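Local coordinates for ferritin (Mycoplasma penetrans, PDB 7DIE), which probably oxidises and stores iron as a ferritin, binding ferric ions within a 24-subunit assembly, at residues A[105-113]-A[124-135]; A[4-14]-A[67-76]. One frame throughout, in Å; residues are numbered along the deposited sequence. Where two conformers were deposited one is given.

Interaction 1 (A[105-113]-A[124-135]). With FE (Fe (III) ion), chain G.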
# COMPACT_ATOMS: atom_id res chain seq x y z
N VAL A 105 31.53 3.57 42.23
CA VAL A 105 30.32 2.84 41.88
C VAL A 105 30.65 1.38 41.62
O VAL A 105 29.98 0.47 42.12
CB VAL A 105 29.63 3.46 40.64
CG1 VAL A 105 28.43 2.60 40.24
CG2 VAL A 105 29.20 4.87 40.90
N ARG A 106 31.67 1.14 40.80
CA ARG A 106 32.07 -0.22 40.45
C ARG A 106 32.48 -1.01 41.70
O ARG A 106 32.13 -2.19 41.84
CB ARG A 106 33.20 -0.16 39.43
CG ARG A 106 33.81 -1.51 39.05
CD ARG A 106 34.81 -1.32 37.92
NE ARG A 106 35.49 -2.55 37.52
CZ ARG A 106 36.78 -2.79 37.74
NH1 ARG A 106 37.52 -1.89 38.37
NH2 ARG A 106 37.32 -3.94 37.33
N GLU A 107 33.19 -0.38 42.63
CA GLU A 107 33.56 -1.11 43.85
C GLU A 107 32.35 -1.42 44.71
O GLU A 107 32.27 -2.49 45.32
CB GLU A 107 34.62 -0.33 44.63
CG GLU A 107 36.00 -0.44 43.99
CD GLU A 107 36.37 -1.87 43.55
OE1 GLU A 107 36.51 -2.12 42.30
OE2 GLU A 107 36.53 -2.73 44.45
N SER A 108 31.39 -0.49 44.77
CA SER A 108 30.13 -0.75 45.46
C SER A 108 29.39 -1.95 44.85
O SER A 108 28.94 -2.85 45.58
CB SER A 108 29.25 0.50 45.42
OG SER A 108 28.14 0.33 46.27
N VAL A 109 29.24 -1.97 43.52
CA VAL A 109 28.64 -3.14 42.87
C VAL A 109 29.33 -4.43 43.33
O VAL A 109 28.67 -5.41 43.71
CB VAL A 109 28.71 -3.01 41.33
CG1 VAL A 109 28.32 -4.34 40.67
CG2 VAL A 109 27.80 -1.87 40.86
N LYS A 110 30.66 -4.45 43.28
CA LYS A 110 31.38 -5.66 43.63
C LYS A 110 31.10 -6.06 45.08
O LYS A 110 30.95 -7.25 45.38
CB LYS A 110 32.88 -5.46 43.41
CG LYS A 110 33.75 -6.70 43.61
CD LYS A 110 35.21 -6.37 43.27
CE LYS A 110 36.11 -7.60 43.22
NZ LYS A 110 36.07 -8.37 44.48
N ASN A 111 31.03 -5.08 45.99
CA ASN A 111 30.80 -5.39 47.40
C ASN A 111 29.42 -6.02 47.61
O ASN A 111 29.30 -7.05 48.27
CB ASN A 111 30.93 -4.13 48.26
CG ASN A 111 30.92 -4.44 49.75
OD1 ASN A 111 31.69 -5.28 50.23
ND2 ASN A 111 30.03 -3.78 50.50
N VAL A 112 28.38 -5.39 47.06
CA VAL A 112 27.04 -5.94 47.21
C VAL A 112 26.95 -7.31 46.56
O VAL A 112 26.32 -8.24 47.09
CB VAL A 112 25.98 -4.99 46.62
CG1 VAL A 112 24.58 -5.58 46.85
CG2 VAL A 112 26.09 -3.60 47.26
N THR A 113 27.59 -7.47 45.40
CA THR A 113 27.57 -8.76 44.73
C THR A 113 28.22 -9.83 45.60
O THR A 113 27.64 -10.89 45.84
CB THR A 113 28.28 -8.64 43.38
OG1 THR A 113 27.57 -7.70 42.55
CG2 THR A 113 28.34 -10.00 42.68
N THR A 124 19.36 -11.42 45.36
CA THR A 124 20.12 -10.18 45.22
C THR A 124 21.34 -10.39 44.32
O THR A 124 21.65 -9.54 43.47
CB THR A 124 20.52 -9.66 46.61
OG1 THR A 124 19.33 -9.34 47.34
CG2 THR A 124 21.36 -8.38 46.49
N PHE A 125 22.03 -11.53 44.47
CA PHE A 125 23.16 -11.81 43.59
C PHE A 125 22.73 -11.78 42.12
O PHE A 125 23.42 -11.20 41.28
CB PHE A 125 23.77 -13.18 43.94
CG PHE A 125 24.96 -13.56 43.07
CD1 PHE A 125 26.20 -12.97 43.26
CD2 PHE A 125 24.82 -14.51 42.07
CE1 PHE A 125 27.28 -13.32 42.47
CE2 PHE A 125 25.89 -14.87 41.26
CZ PHE A 125 27.13 -14.27 41.46
N GLU A 126 21.57 -12.37 41.81
CA GLU A 126 21.07 -12.40 40.44
C GLU A 126 20.78 -10.98 39.94
O GLU A 126 21.17 -10.59 38.82
CB GLU A 126 19.83 -13.29 40.37
CG GLU A 126 19.34 -13.67 38.95
CD GLU A 126 18.72 -12.48 38.18
OE1 GLU A 126 18.07 -11.61 38.82
OE2 GLU A 126 18.87 -12.43 36.92
N ARG A 127 20.11 -10.17 40.76
CA ARG A 127 19.80 -8.79 40.35
C ARG A 127 21.08 -7.98 40.15
O ARG A 127 21.12 -7.09 39.29
CB ARG A 127 18.88 -8.13 41.39
CG ARG A 127 18.73 -6.58 41.25
CD ARG A 127 17.89 -6.17 40.00
NE ARG A 127 18.57 -6.47 38.74
CZ ARG A 127 18.01 -6.34 37.53
NH1 ARG A 127 16.78 -5.87 37.41
NH2 ARG A 127 18.70 -6.67 36.44
N MET A 128 22.14 -8.29 40.88
CA MET A 128 23.37 -7.53 40.74
C MET A 128 24.13 -7.85 39.47
O MET A 128 25.01 -7.07 39.10
CB MET A 128 24.28 -7.75 41.97
CG MET A 128 23.70 -7.13 43.26
SD MET A 128 23.25 -5.37 43.13
CE MET A 128 24.83 -4.60 42.75
N GLN A 129 23.82 -8.95 38.79
CA GLN A 129 24.60 -9.32 37.61
C GLN A 129 24.51 -8.26 36.51
O GLN A 129 25.50 -7.98 35.83
CB GLN A 129 24.16 -10.69 37.07
CG GLN A 129 24.44 -11.85 38.05
CD GLN A 129 25.86 -11.79 38.60
OE1 GLN A 129 26.81 -11.99 37.86
NE2 GLN A 129 25.99 -11.52 39.90
N TRP A 130 23.33 -7.65 36.34
CA TRP A 130 23.22 -6.56 35.37
C TRP A 130 24.20 -5.44 35.69
O TRP A 130 24.78 -4.83 34.80
CB TRP A 130 21.78 -6.01 35.34
CG TRP A 130 21.61 -4.90 34.31
CD1 TRP A 130 21.22 -5.06 33.00
CD2 TRP A 130 21.85 -3.50 34.49
NE1 TRP A 130 21.19 -3.84 32.37
CE2 TRP A 130 21.59 -2.87 33.25
CE3 TRP A 130 22.27 -2.71 35.57
CZ2 TRP A 130 21.73 -1.49 33.07
CZ3 TRP A 130 22.42 -1.34 35.38
CH2 TRP A 130 22.14 -0.75 34.14
N PHE A 131 24.38 -5.16 36.98
CA PHE A 131 25.24 -4.07 37.43
C PHE A 131 26.70 -4.44 37.31
O PHE A 131 27.53 -3.57 37.03
CB PHE A 131 24.90 -3.72 38.89
CG PHE A 131 23.56 -3.10 39.05
CD1 PHE A 131 22.43 -3.89 39.17
CD2 PHE A 131 23.42 -1.71 39.06
CE1 PHE A 131 21.17 -3.30 39.31
CE2 PHE A 131 22.15 -1.11 39.20
CZ PHE A 131 21.03 -1.91 39.32
N VAL A 132 27.04 -5.71 37.57
CA VAL A 132 28.40 -6.17 37.33
C VAL A 132 28.80 -5.89 35.89
O VAL A 132 29.86 -5.33 35.61
CB VAL A 132 28.54 -7.67 37.65
CG1 VAL A 132 29.92 -8.16 37.15
CG2 VAL A 132 28.37 -7.96 39.14
N LYS A 133 27.93 -6.27 34.95
CA LYS A 133 28.24 -6.05 33.54
C LYS A 133 28.25 -4.56 33.20
O LYS A 133 29.18 -4.06 32.56
CB LYS A 133 27.24 -6.80 32.66
CG LYS A 133 27.58 -6.79 31.16
CD LYS A 133 26.60 -7.68 30.38
CE LYS A 133 26.92 -7.71 28.89
NZ LYS A 133 28.31 -8.22 28.63
N ASP A 134 27.22 -3.83 33.63
CA ASP A 134 27.10 -2.44 33.19
C ASP A 134 28.10 -1.52 33.87
O ASP A 134 28.46 -0.50 33.28
CB ASP A 134 25.69 -1.91 33.42
CG ASP A 134 25.39 -0.70 32.54
OD1 ASP A 134 25.32 -0.87 31.32
OD2 ASP A 134 25.27 0.41 33.06
N SER A 135 28.54 -1.83 35.10
CA SER A 135 29.56 -0.98 35.70
C SER A 135 30.83 -0.95 34.86
O SER A 135 31.51 0.07 34.83
CB SER A 135 29.91 -1.41 37.14
OG SER A 135 29.14 -0.67 38.08
FE FE G . 25.04 2.51 32.94
O HOH W 1 23.15 1.75 31.70
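Segments 105-113 and 124-135 run antiparallel, their short helix axes 9.4 Å apart at closest and 153° between their N-to-C directions, with Arg106 beside Ser135 and Thr113 beside Phe125. Two side chains of 105-113 act as knobs. Val109 enters the hole formed by Met128, Phe131, Val132 and Ser135: its CG1, anti to the backbone N (chi1 170°), meets the backbone at Val132 N, 3.6 Å away, while CG2 reaches Ser135 OG at 3.3 Å. One turn on, Thr113 fills the hole among Phe125, Met128, Gln129 and Val132. CG2 approaches the Phe125 ring obliquely, 3.5 Å from CE1. OG1 turns back to its own helix and donates to Val109 O at 2.8 Å, from well above the carbonyl plane; that oxygen also accepts from Thr113 N, so two bonds grip it. The buried hydroxyl is thereby satisfied although it faces carbon across the interface, with Met128 CB 3.3 Å from OG1. Met128, bent at chi2 and chi3, passes across Val112, its SD 4.0 Å from Val112 CG1. Gln129 lays its amide nitrogen over the centre of the Phe125 ring and donates from there to Phe125 O, with an N-H...O angle of 169°, which fixes the amide's rotation. Phe122 of a neighbouring subunit packs on Thr113 and Val132. Asp134 lies off the interface and binds iron through OD2 at 2.1 Å, together with Asp55, His60, Asp138 and water. Such knobs-into-holes packing of successive antiparallel helices, with iron ligands on helices 122-150 and 43-70, is characteristic of the ferritin four-helix bundle.

Interaction 2 (A[4-14]-A[67-76])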
# COMPACT_ATOMS: atom_id res chain seq x y z
N SER A 4 6.90 -9.77 55.87
CA SER A 4 6.72 -10.10 54.46
C SER A 4 7.10 -11.55 54.19
O SER A 4 8.02 -12.09 54.80
CB SER A 4 7.55 -9.18 53.56
OG SER A 4 7.75 -9.77 52.28
N VAL A 5 6.40 -12.17 53.24
CA VAL A 5 6.71 -13.54 52.86
C VAL A 5 8.09 -13.65 52.24
O VAL A 5 8.65 -14.75 52.19
CB VAL A 5 5.62 -14.07 51.90
CG1 VAL A 5 5.69 -13.36 50.53
CG2 VAL A 5 5.74 -15.58 51.74
N PHE A 6 8.69 -12.54 51.80
CA PHE A 6 10.01 -12.64 51.17
C PHE A 6 11.11 -12.74 52.21
O PHE A 6 12.15 -13.36 51.94
CB PHE A 6 10.23 -11.44 50.25
CG PHE A 6 9.43 -11.53 49.00
CD1 PHE A 6 9.91 -12.24 47.91
CD2 PHE A 6 8.15 -10.98 48.93
CE1 PHE A 6 9.16 -12.36 46.74
CE2 PHE A 6 7.39 -11.09 47.76
CZ PHE A 6 7.91 -11.80 46.67
N ASN A 7 10.90 -12.16 53.38
CA ASN A 7 11.79 -12.34 54.53
C ASN A 7 13.25 -12.07 54.16
O ASN A 7 14.15 -12.87 54.44
CB ASN A 7 11.63 -13.75 55.09
CG ASN A 7 12.31 -13.92 56.43
OD1 ASN A 7 12.21 -13.05 57.30
ND2 ASN A 7 13.01 -15.02 56.60
N LYS A 8 13.50 -10.95 53.49
CA LYS A 8 14.86 -10.62 53.08
C LYS A 8 15.67 -10.21 54.30
O LYS A 8 15.13 -9.67 55.26
CB LYS A 8 14.87 -9.49 52.04
CG LYS A 8 14.05 -9.78 50.76
CD LYS A 8 14.47 -11.07 50.05
CE LYS A 8 15.89 -10.97 49.45
NZ LYS A 8 16.29 -12.29 48.88
N ASP A 9 16.97 -10.50 54.30
CA ASP A 9 17.76 -10.10 55.45
C ASP A 9 18.09 -8.62 55.35
O ASP A 9 18.55 -8.14 54.31
CB ASP A 9 19.05 -10.90 55.62
CG ASP A 9 19.63 -10.74 57.05
OD1 ASP A 9 20.35 -9.74 57.31
OD2 ASP A 9 19.30 -11.57 57.93
N GLU A 10 17.87 -7.92 56.45
CA GLU A 10 18.03 -6.47 56.47
C GLU A 10 19.46 -6.01 56.20
O GLU A 10 19.65 -4.92 55.67
CB GLU A 10 17.55 -5.88 57.81
CG GLU A 10 17.43 -4.35 57.77
CD GLU A 10 16.67 -3.76 58.94
OE1 GLU A 10 15.48 -3.40 58.75
OE2 GLU A 10 17.26 -3.65 60.04
N ARG A 11 20.44 -6.85 56.48
CA ARG A 11 21.79 -6.50 56.16
C ARG A 11 22.02 -6.36 54.66
O ARG A 11 22.64 -5.43 54.23
CB ARG A 11 22.75 -7.54 56.66
CG ARG A 11 23.05 -7.40 58.11
CD ARG A 11 23.89 -6.19 58.32
NE ARG A 11 24.10 -6.04 59.73
CZ ARG A 11 25.23 -5.63 60.28
NH1 ARG A 11 25.30 -5.56 61.59
NH2 ARG A 11 26.27 -5.29 59.52
N ILE A 12 21.53 -7.32 53.90
CA ILE A 12 21.72 -7.32 52.46
C ILE A 12 20.87 -6.21 51.85
O ILE A 12 21.32 -5.49 50.96
CB ILE A 12 21.40 -8.70 51.87
CG1 ILE A 12 22.21 -9.78 52.61
CG2 ILE A 12 21.65 -8.70 50.35
CD1 ILE A 12 23.71 -9.58 52.52
N MET A 13 19.65 -6.02 52.36
CA MET A 13 18.79 -4.97 51.80
C MET A 13 19.36 -3.59 52.08
O MET A 13 19.26 -2.68 51.25
CB MET A 13 17.37 -5.09 52.32
CG MET A 13 16.67 -6.36 51.91
SD MET A 13 16.52 -6.59 50.12
CE MET A 13 17.84 -7.61 49.73
N ASP A 14 19.98 -3.40 53.26
CA ASP A 14 20.66 -2.14 53.51
C ASP A 14 21.79 -1.90 52.52
O ASP A 14 22.06 -0.76 52.14
CB ASP A 14 21.21 -2.10 54.94
CG ASP A 14 20.15 -1.83 55.98
OD1 ASP A 14 18.98 -1.55 55.62
OD2 ASP A 14 20.50 -1.91 57.17
N TYR A 67 13.59 -3.66 42.21
CA TYR A 67 13.95 -4.89 42.90
C TYR A 67 13.53 -4.84 44.36
O TYR A 67 12.96 -5.81 44.88
CB TYR A 67 15.46 -5.16 42.79
CG TYR A 67 15.88 -6.35 43.65
CD1 TYR A 67 15.39 -7.63 43.38
CD2 TYR A 67 16.74 -6.19 44.73
CE1 TYR A 67 15.76 -8.73 44.18
CE2 TYR A 67 17.11 -7.28 45.54
CZ TYR A 67 16.61 -8.54 45.26
OH TYR A 67 16.98 -9.63 46.05
N MET A 68 13.82 -3.73 45.05
CA MET A 68 13.43 -3.66 46.45
C MET A 68 11.92 -3.84 46.61
O MET A 68 11.47 -4.55 47.51
CB MET A 68 13.91 -2.34 47.06
CG MET A 68 15.45 -2.29 47.10
SD MET A 68 16.17 -1.04 48.20
CE MET A 68 16.10 -1.92 49.78
N MET A 69 11.13 -3.25 45.71
CA MET A 69 9.68 -3.42 45.78
C MET A 69 9.27 -4.87 45.52
O MET A 69 8.33 -5.37 46.16
CB MET A 69 8.97 -2.49 44.78
CG MET A 69 9.09 -0.99 45.16
SD MET A 69 8.16 0.05 44.00
CE MET A 69 9.03 -0.23 42.50
N LYS A 70 9.95 -5.56 44.59
CA LYS A 70 9.65 -6.97 44.34
C LYS A 70 9.76 -7.79 45.62
O LYS A 70 8.98 -8.73 45.84
CB LYS A 70 10.61 -7.56 43.30
CG LYS A 70 10.35 -7.11 41.85
CD LYS A 70 9.05 -7.69 41.32
CE LYS A 70 8.69 -7.14 39.94
NZ LYS A 70 7.31 -7.56 39.54
N VAL A 71 10.73 -7.46 46.47
CA VAL A 71 10.95 -8.23 47.69
C VAL A 71 10.49 -7.46 48.93
O VAL A 71 10.93 -7.76 50.05
CB VAL A 71 12.41 -8.69 47.80
CG1 VAL A 71 12.74 -9.70 46.69
CG2 VAL A 71 13.37 -7.51 47.71
N ASP A 72 9.60 -6.47 48.76
CA ASP A 72 8.93 -5.77 49.86
C ASP A 72 9.91 -5.10 50.82
O ASP A 72 9.62 -4.96 52.00
CB ASP A 72 8.02 -6.70 50.67
CG ASP A 72 6.78 -7.15 49.90
OD1 ASP A 72 6.40 -6.49 48.90
OD2 ASP A 72 6.19 -8.17 50.31
N SER A 73 11.08 -4.67 50.34
CA SER A 73 12.05 -4.01 51.21
C SER A 73 12.06 -2.51 50.99
O SER A 73 11.65 -2.00 49.94
CB SER A 73 13.44 -4.58 50.97
OG SER A 73 13.42 -5.96 51.27
N ILE A 74 12.59 -1.79 51.98
CA ILE A 74 12.46 -0.33 52.07
C ILE A 74 13.75 0.33 51.61
O ILE A 74 14.84 0.03 52.12
CB ILE A 74 12.11 0.10 53.50
CG1 ILE A 74 10.80 -0.54 53.97
CG2 ILE A 74 12.05 1.63 53.62
CD1 ILE A 74 9.63 -0.32 53.06
N LEU A 75 13.64 1.26 50.65
CA LEU A 75 14.77 2.06 50.20
C LEU A 75 14.97 3.26 51.12
O LEU A 75 14.05 4.05 51.33
CB LEU A 75 14.55 2.55 48.77
CG LEU A 75 15.51 3.60 48.22
CD1 LEU A 75 16.90 3.01 48.11
CD2 LEU A 75 15.02 4.07 46.84
N LYS A 76 16.18 3.43 51.62
CA LYS A 76 16.53 4.55 52.50
C LYS A 76 17.54 5.44 51.79
O LYS A 76 18.65 5.01 51.50
CB LYS A 76 17.10 4.03 53.82
CG LYS A 76 16.22 2.99 54.54
CD LYS A 76 17.07 1.94 55.26
CE LYS A 76 16.21 0.90 55.98
NZ LYS A 76 17.02 -0.11 56.71
O HOH W 2 11.34 -8.67 52.67
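Phe6 lies with one ring face over the backbone at the end of helix 43-70: Val71 CA makes a CH-pi contact 4.1 Å from the ring centroid, and Lys70 O stands above the same face. Lys8 runs across Val71, its CG 3.6 Å from Val71 CB, and bends at chi2 and chi3 to bring CE beside Tyr67 OH. Its NZ goes on to salt bridges with Asp121 and Glu123. Met13, also bent at chi2 and chi3, brings CG to 3.3 Å from Ser73 OG and SD against Val71 CG2, while Met68 CE touches Met13 O. Farther out, Lys76 NZ forms a salt bridge to Asp14 OD1 of 2.7 Å, on the syn side of the carboxylate. Helix 43-70 ends here in a Schellman motif, which Phe6 and Met13 pack against: Ser73 N bonds to Met68 O and Asp72 N to Met69 O, with Asp72 at positive phi as the C-prime residue. Its carboxylate is held by Ser4, whose OG donates to the anti lone pair of Asp72 OD2 at 3.0 Å. The same hydroxyl accepts from Phe6 N in an ST turn. A water accepts from Lys8 N and donates to Val71 O, and Asp9 OD1 caps helix 10-39 by accepting from Arg11 N. Beyond this shell, Phe6 O accepts from Arg106 of a neighbouring subunit, and Leu139 of that subunit packs on the Phe6 side chain.

How the interactions relate
Interactions 1 and 2 have centres about 17 Å apart on the same side of the chain's centre, yet they touch directly. Thr124 of 124-135 and Tyr67 of 67-76 are joined by a probable hydrogen bond, OG1 to OH, of 2.7 Å, and Thr124 OG1 also packs against Met13 CE at 3.3 Å. Arg127 adds a second touch, its CG 3.7 Å from Tyr67 CG. Interaction 1 carries Asp134 of the iron site, and its Phe131 side chain lies about 4 Å from that of His60; in interaction 2 the side chain of Tyr67 is about 11 Å from that of His60, and that of Asp72 about 5 Å from another bound iron(III) ion. Both contacts border neighbouring subunits.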